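Local coordinates for protein YciF (Escherichia coli, PDB 2GS4) that is a homodimeric stress protein of undefined biochemical activity, probably a metal-binding member of the ferritin and rubrerythrin group of helical bundles, at residues K22-R26 against K74-E79; L120-E125 against L135-T139. All blocks are in the same frame, centred on the assembly; numbering follows the deposited sequence.

Contact 1. Residues K22-R26 against K74-E79; sequences KQLTR and KCVAME
Q23 reaches from helix 6-33 to the N-terminal end of helix 76-89 and there donates NE2 to the carbonyl O of C75, at 3.1 Å with an N-H...O angle of 166°. It is a good example of one amide side chain tying a helix to the start of another. CG lies anti to the carbonyl carbon of Q23 (chi1 -55°) and the chain then runs straight out, carrying the terminal amide across the gap. The acceptor lies nearly in the plane of that amide, whereas NE2 itself stands 24° off the carbonyl plane of C75. That same oxygen also accepts from E79 N, so two N-H groups grip it. At the other end of the amide, OE1 rests 3.4 Å from E79 CA. K74 CE lies over one face of the amide, 3.9 Å from Q23 CD; a bend at chi2 brings it there, and a second at chi4 turns NZ to E79 OE1 in a salt bridge. C75 caps its own helix, SG taking the N-H of M78. Deeper down, the selenomethionine M78, with CG anti to its N but bent at the next two torsions, places SE 4.0 Å from L24 CD1, the two side chains meeting at about a right angle. S19, one turn back on helix 6-33, bonds both Q23 NE2 and C75 N. Helix 95-126 covers the inner side through V109, Y112 and E113, and E79 forms a salt bridge with K108 of the second subunit.

Contact 2. Residues L120-E125 against L135-T139; sequences LATLAE and LLKET
L136 is the bump that fits between two turns of the facing helix: its CD1 lies 3.7 Å from A124 CB and 3.5 Å from L120 O, while its CB meets A121 CB at 3.8 Å. The two alanines, one helical turn apart, offer a shallow hollow where small side chains let the leucine come close to the backbone, and the CB of L120 closes one end of it. CG of L136 stands anti to the carbonyl carbon (chi1 -64°), and the second torsion (160°) sends CD1 in first, against L120 O and A124 CB, with CD2 turned aside near L120 CB. The short segments run antiparallel at 168°, with axes 8.9 Å apart, as in the second antiparallel hairpin (helices 95-126 and 130-159) of a ferritin-like four-helix bundle; the turn between them lies just beyond. Beside this apolar patch, K137 lays its CG 3.9 Å from A121 CB and extends until a bend at the last torsion brings NZ to E125. The two long chains meet at about a right angle in a salt bridge whose exact geometry is doubtful, because the place of OE1 is uncertain. On the inner side L120 packs on F10, L13 and T17 of helix 6-33; L136 also touches Y117, further back on helix 95-126.

Overall arrangement
From the N terminus, helix 6-33 supplies the first half of contact 1; the chain then passes through helix 38-63 and a long connection before the start of helix 76-89 comes back to it, closing a loop of 47 residues. Contact 2 opens only afterwards, on helix 95-126, and closes across a turn with just nine residues between its segments. The two therefore stand in series, neither nesting nor crossing, with centres 20 Å apart and nearest atoms about 9 Å apart. Contact 1 fastens helix 76-89 to the bundle, whereas contact 2 pairs two consecutive bundle helices; helix 95-126 borders the first and forms half of the second. Both touch the second subunit.

Contact 1. Residues K22-R26 against K74-E79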
ATOM      1  N   LYS A  22       8.509   9.548  -5.959  1.00 19.62           N
ATOM      2  CA  LYS A  22       8.927  10.859  -5.471  1.00 21.22           C
ATOM      3  C   LYS A  22       9.372  10.717  -4.010  1.00 26.39           C
ATOM      4  O   LYS A  22      10.451  11.157  -3.620  1.00 25.50           O
ATOM      5  CB  LYS A  22       7.744  11.826  -5.544  1.00 25.21           C
ATOM      6  CG  LYS A  22       8.080  13.233  -5.980  1.00 49.85           C
ATOM      7  CD  LYS A  22       8.218  13.338  -7.489  1.00 51.80           C
ATOM      8  CE  LYS A  22       8.709  14.724  -7.874  1.00 76.95           C
ATOM      9  NZ  LYS A  22       9.209  14.769  -9.270  1.00 51.80           N
ATOM     10  N   GLN A  23       8.518  10.093  -3.205  1.00 24.92           N
ATOM     11  CA  GLN A  23       8.812   9.879  -1.796  1.00 22.25           C
ATOM     12  C   GLN A  23       9.983   8.920  -1.682  1.00 21.76           C
ATOM     13  O   GLN A  23      10.863   9.100  -0.837  1.00 23.12           O
ATOM     14  CB  GLN A  23       7.599   9.277  -1.077  1.00 22.58           C
ATOM     15  CG  GLN A  23       6.318  10.078  -1.212  1.00 22.42           C
ATOM     16  CD  GLN A  23       5.155   9.421  -0.488  1.00 23.38           C
ATOM     17  OE1 GLN A  23       5.256   9.083   0.686  1.00 20.32           O
ATOM     18  NE2 GLN A  23       4.048   9.235  -1.188  1.00 24.67           N
ATOM     19  N   LEU A  24      10.013   7.899  -2.537  1.00 22.26           N
ATOM     20  CA  LEU A  24      11.099   6.939  -2.455  1.00 24.76           C
ATOM     21  C   LEU A  24      12.479   7.605  -2.618  1.00 29.47           C
ATOM     22  O   LEU A  24      13.421   7.231  -1.918  1.00 27.00           O
ATOM     23  CB  LEU A  24      10.900   5.811  -3.472  1.00 28.31           C
ATOM     24  CG  LEU A  24      11.562   4.463  -3.125  1.00 38.49           C
ATOM     25  CD1 LEU A  24      11.260   4.068  -1.677  1.00 38.52           C
ATOM     26  CD2 LEU A  24      11.065   3.382  -4.072  1.00 28.07           C
ATOM     27  N   THR A  25      12.595   8.604  -3.499  1.00 27.31           N
ATOM     28  CA  THR A  25      13.884   9.292  -3.703  1.00 28.85           C
ATOM     29  C   THR A  25      14.494   9.790  -2.395  1.00 28.30           C
ATOM     30  O   THR A  25      15.676   9.559  -2.131  1.00 31.40           O
ATOM     31  CB  THR A  25      13.773  10.508  -4.675  1.00 27.24           C
ATOM     32  OG1 THR A  25      12.832  11.455  -4.164  1.00 31.86           O
ATOM     33  CG2 THR A  25      13.344  10.054  -6.071  1.00 28.84           C
ATOM     34  N   ARG A  26      13.695  10.479  -1.582  1.00 28.36           N
ATOM     35  CA  ARG A  26      14.170  10.978  -0.295  1.00 39.06           C
ATOM     36  C   ARG A  26      14.534   9.798   0.612  1.00 33.73           C
ATOM     37  O   ARG A  26      15.619   9.754   1.191  1.00 35.33           O
ATOM     38  CB  ARG A  26      13.097  11.834   0.411  1.00 31.05           C
ATOM     39  CG  ARG A  26      12.860  13.243  -0.159  1.00 54.24           C
ATOM     40  CD  ARG A  26      11.569  13.358  -0.988  1.00 66.57           C
ATOM     41  NE  ARG A  26      10.339  13.276  -0.196  1.00 68.54           N
ATOM     42  CZ  ARG A  26       9.120  13.512  -0.683  1.00 56.28           C
ATOM     43  NH1 ARG A  26       8.964  13.849  -1.957  1.00 57.03           N
ATOM     44  NH2 ARG A  26       8.054  13.404   0.101  1.00 69.71           N
ATOM     45  N   LYS A  74      -0.806  12.367  -2.562  1.00 28.08           N
ATOM     46  CA  LYS A  74       0.223  11.759  -1.730  1.00 26.86           C
ATOM     47  C   LYS A  74      -0.152  10.286  -1.582  1.00 28.37           C
ATOM     48  O   LYS A  74      -1.252   9.964  -1.139  1.00 28.93           O
ATOM     49  CB  LYS A  74       0.263  12.422  -0.348  1.00 34.57           C
ATOM     50  CG  LYS A  74       1.483  12.030   0.511  1.00 46.64           C
ATOM     51  CD  LYS A  74       2.585  13.086   0.434  1.00 41.73           C
ATOM     52  CE  LYS A  74       3.837  12.654   1.180  1.00 43.24           C
ATOM     53  NZ  LYS A  74       3.563  12.213   2.580  1.00 47.56           N
ATOM     54  N   CYS A  75       0.757   9.400  -1.972  1.00 24.11           N
ATOM     55  CA  CYS A  75       0.526   7.963  -1.875  1.00 24.49           C
ATOM     56  C   CYS A  75       0.743   7.560  -0.417  1.00 23.00           C
ATOM     57  O   CYS A  75       1.881   7.485   0.062  1.00 20.40           O
ATOM     58  CB  CYS A  75       1.491   7.209  -2.798  1.00 22.49           C
ATOM     59  SG  CYS A  75       1.397   5.404  -2.703  1.00 24.46           S
ATOM     60  N   VAL A  76      -0.364   7.301   0.273  1.00 21.61           N
ATOM     61  CA  VAL A  76      -0.349   6.926   1.681  1.00 23.47           C
ATOM     62  C   VAL A  76       0.326   5.576   1.927  1.00 21.77           C
ATOM     63  O   VAL A  76       0.964   5.374   2.961  1.00 26.39           O
ATOM     64  CB  VAL A  76      -1.797   6.940   2.228  1.00 27.00           C
ATOM     65  CG1 VAL A  76      -1.867   6.326   3.607  1.00 31.77           C
ATOM     66  CG2 VAL A  76      -2.286   8.389   2.277  1.00 28.36           C
ATOM     67  N   ALA A  77       0.187   4.656   0.978  1.00 23.33           N
ATOM     68  CA  ALA A  77       0.804   3.344   1.109  1.00 23.33           C
ATOM     69  C   ALA A  77       2.328   3.490   1.179  1.00 24.93           C
ATOM     70  O   ALA A  77       2.957   2.966   2.089  1.00 23.73           O
ATOM     71  CB  ALA A  77       0.411   2.460  -0.068  1.00 21.14           C
HETATM   72  N   MSE A  78       2.925   4.200   0.226  1.00 24.37           N
HETATM   73  CA  MSE A  78       4.379   4.360   0.255  1.00 22.91           C
HETATM   74  C   MSE A  78       4.848   5.094   1.500  1.00 23.21           C
HETATM   75  O   MSE A  78       5.898   4.778   2.056  1.00 23.27           O
HETATM   76  CB  MSE A  78       4.887   5.113  -0.977  1.00 23.42           C
HETATM   77  CG  MSE A  78       6.407   5.278  -0.959  1.00 19.65           C
HETATM   78 SE   MSE A  78       7.337   3.585  -0.900  1.00 28.29          SE
HETATM   79  CE  MSE A  78       7.168   3.128  -2.773  1.00 20.61           C
ATOM     80  N   GLU A  79       4.069   6.086   1.923  1.00 24.37           N
ATOM     81  CA  GLU A  79       4.383   6.879   3.105  1.00 26.33           C
ATOM     82  C   GLU A  79       4.529   5.932   4.304  1.00 22.07           C
ATOM     83  O   GLU A  79       5.476   6.049   5.088  1.00 23.41           O
ATOM     84  CB  GLU A  79       3.258   7.904   3.326  1.00 23.14           C
ATOM     85  CG  GLU A  79       3.387   8.847   4.498  1.00 26.20           C
ATOM     86  CD  GLU A  79       2.175   9.772   4.602  1.00 37.34           C
ATOM     87  OE1 GLU A  79       2.309  10.982   4.324  1.00 42.68           O
ATOM     88  OE2 GLU A  79       1.079   9.279   4.950  1.00 29.85           O
TER

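Contact 2. Residues L120-E125 against L135-T139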
ATOM      1  N   LEU A 120      -0.017  -1.646 -13.356  1.00 25.57           N
ATOM      2  CA  LEU A 120      -0.005  -0.555 -14.335  1.00 30.13           C
ATOM      3  C   LEU A 120       0.314  -1.044 -15.749  1.00 28.76           C
ATOM      4  O   LEU A 120      -0.303  -0.599 -16.719  1.00 26.62           O
ATOM      5  CB  LEU A 120       0.999   0.534 -13.921  1.00 24.26           C
ATOM      6  CG  LEU A 120       0.607   1.413 -12.726  1.00 24.89           C
ATOM      7  CD1 LEU A 120       1.816   2.210 -12.248  1.00 22.73           C
ATOM      8  CD2 LEU A 120      -0.525   2.352 -13.127  1.00 25.53           C
ATOM      9  N   ALA A 121       1.272  -1.956 -15.866  1.00 30.58           N
ATOM     10  CA  ALA A 121       1.655  -2.495 -17.169  1.00 26.43           C
ATOM     11  C   ALA A 121       0.491  -3.247 -17.823  1.00 33.79           C
ATOM     12  O   ALA A 121       0.252  -3.101 -19.025  1.00 25.87           O
ATOM     13  CB  ALA A 121       2.862  -3.411 -17.020  1.00 28.13           C
ATOM     14  N   THR A 122      -0.232  -4.047 -17.035  1.00 28.15           N
ATOM     15  CA  THR A 122      -1.373  -4.807 -17.555  1.00 22.35           C
ATOM     16  C   THR A 122      -2.494  -3.851 -17.967  1.00 21.61           C
ATOM     17  O   THR A 122      -3.086  -4.007 -19.040  1.00 28.98           O
ATOM     18  CB  THR A 122      -1.899  -5.842 -16.501  1.00 25.05           C
ATOM     19  OG1 THR A 122      -0.866  -6.789 -16.200  1.00 25.41           O
ATOM     20  CG2 THR A 122      -3.106  -6.608 -17.034  1.00 22.14           C
ATOM     21  N   LEU A 123      -2.778  -2.853 -17.135  1.00 23.36           N
ATOM     22  CA  LEU A 123      -3.820  -1.884 -17.455  1.00 27.04           C
ATOM     23  C   LEU A 123      -3.453  -1.139 -18.736  1.00 31.49           C
ATOM     24  O   LEU A 123      -4.275  -0.994 -19.635  1.00 29.35           O
ATOM     25  CB  LEU A 123      -4.014  -0.890 -16.308  1.00 27.26           C
ATOM     26  CG  LEU A 123      -4.635  -1.484 -15.042  1.00 29.11           C
ATOM     27  CD1 LEU A 123      -4.865  -0.378 -14.025  1.00 29.85           C
ATOM     28  CD2 LEU A 123      -5.953  -2.166 -15.381  1.00 24.82           C
ATOM     29  N   ALA A 124      -2.212  -0.676 -18.820  1.00 31.99           N
ATOM     30  CA  ALA A 124      -1.762   0.032 -20.009  1.00 29.41           C
ATOM     31  C   ALA A 124      -1.944  -0.873 -21.225  1.00 35.13           C
ATOM     32  O   ALA A 124      -2.443  -0.431 -22.259  1.00 38.84           O
ATOM     33  CB  ALA A 124      -0.294   0.438 -19.863  1.00 23.06           C
ATOM     34  N   GLU A 125      -1.552  -2.138 -21.100  1.00 30.47           N
ATOM     35  CA  GLU A 125      -1.695  -3.075 -22.212  1.00 32.56           C
ATOM     36  C   GLU A 125      -3.146  -3.230 -22.627  1.00 46.28           C
ATOM     37  O   GLU A 125      -3.478  -3.194 -23.815  1.00 25.46           O
ATOM     38  CB  GLU A 125      -1.148  -4.446 -21.838  1.00 32.32           C
ATOM     39  CG  GLU A 125       0.196  -4.738 -22.457  1.00 49.29           C
ATOM     40  CD  GLU A 125       0.703  -6.119 -22.114  1.00 71.64           C
ATOM     41  OE1 GLU A 125       0.948  -6.381 -20.919  1.00 73.78           O
ATOM     42  OE2 GLU A 125       0.852  -6.943 -23.039  1.00 62.23           O
ATOM     43  N   LEU A 135       7.212   0.448 -21.495  1.00 29.23           N
ATOM     44  CA  LEU A 135       7.955   1.223 -20.516  1.00 29.61           C
ATOM     45  C   LEU A 135       7.719   0.726 -19.106  1.00 31.66           C
ATOM     46  O   LEU A 135       8.653   0.579 -18.328  1.00 24.78           O
ATOM     47  CB  LEU A 135       7.556   2.690 -20.595  1.00 24.52           C
ATOM     48  CG  LEU A 135       7.938   3.340 -21.916  1.00 26.23           C
ATOM     49  CD1 LEU A 135       7.337   4.723 -21.983  1.00 29.48           C
ATOM     50  CD2 LEU A 135       9.457   3.382 -22.043  1.00 32.50           C
ATOM     51  N   LEU A 136       6.458   0.480 -18.775  1.00 23.72           N
ATOM     52  CA  LEU A 136       6.130   0.015 -17.443  1.00 25.85           C
ATOM     53  C   LEU A 136       6.731  -1.357 -17.162  1.00 24.18           C
ATOM     54  O   LEU A 136       7.108  -1.643 -16.024  1.00 23.05           O
ATOM     55  CB  LEU A 136       4.610   0.008 -17.254  1.00 25.58           C
ATOM     56  CG  LEU A 136       3.979   1.406 -17.319  1.00 26.92           C
ATOM     57  CD1 LEU A 136       2.498   1.282 -17.615  1.00 30.91           C
ATOM     58  CD2 LEU A 136       4.218   2.155 -16.009  1.00 29.53           C
ATOM     59  N   LYS A 137       6.836  -2.207 -18.184  1.00 23.88           N
ATOM     60  CA  LYS A 137       7.425  -3.519 -17.963  1.00 24.85           C
ATOM     61  C   LYS A 137       8.929  -3.355 -17.736  1.00 34.10           C
ATOM     62  O   LYS A 137       9.559  -4.188 -17.080  1.00 27.78           O
ATOM     63  CB  LYS A 137       7.112  -4.461 -19.141  1.00 27.22           C
ATOM     64  CG  LYS A 137       5.705  -5.089 -19.030  1.00 59.78           C
ATOM     65  CD  LYS A 137       5.232  -5.736 -20.329  1.00 72.76           C
ATOM     66  CE  LYS A 137       3.747  -6.116 -20.269  1.00 57.93           C
ATOM     67  NZ  LYS A 137       3.431  -7.298 -19.411  1.00 79.82           N
ATOM     68  N   GLU A 138       9.500  -2.271 -18.258  1.00 26.94           N
ATOM     69  CA  GLU A 138      10.922  -2.025 -18.063  1.00 27.60           C
ATOM     70  C   GLU A 138      11.169  -1.683 -16.602  1.00 26.05           C
ATOM     71  O   GLU A 138      12.131  -2.159 -16.002  1.00 26.67           O
ATOM     72  CB  GLU A 138      11.411  -0.898 -18.982  1.00 35.87           C
ATOM     73  CG  GLU A 138      11.443  -1.334 -20.438  1.00 41.12           C
ATOM     74  CD  GLU A 138      11.995  -0.274 -21.369  1.00 48.63           C
ATOM     75  OE1 GLU A 138      12.163  -0.585 -22.566  1.00 47.40           O
ATOM     76  OE2 GLU A 138      12.258   0.864 -20.915  1.00 48.16           O
ATOM     77  N   THR A 139      10.309  -0.864 -16.017  1.00 26.86           N
ATOM     78  CA  THR A 139      10.491  -0.525 -14.620  1.00 24.55           C
ATOM     79  C   THR A 139      10.213  -1.771 -13.793  1.00 25.72           C
ATOM     80  O   THR A 139      10.954  -2.087 -12.864  1.00 26.38           O
ATOM     81  CB  THR A 139       9.563   0.608 -14.187  1.00 23.50           C
ATOM     82  OG1 THR A 139       9.939   1.811 -14.868  1.00 29.37           O
ATOM     83  CG2 THR A 139       9.680   0.843 -12.686  1.00 21.06           C
TER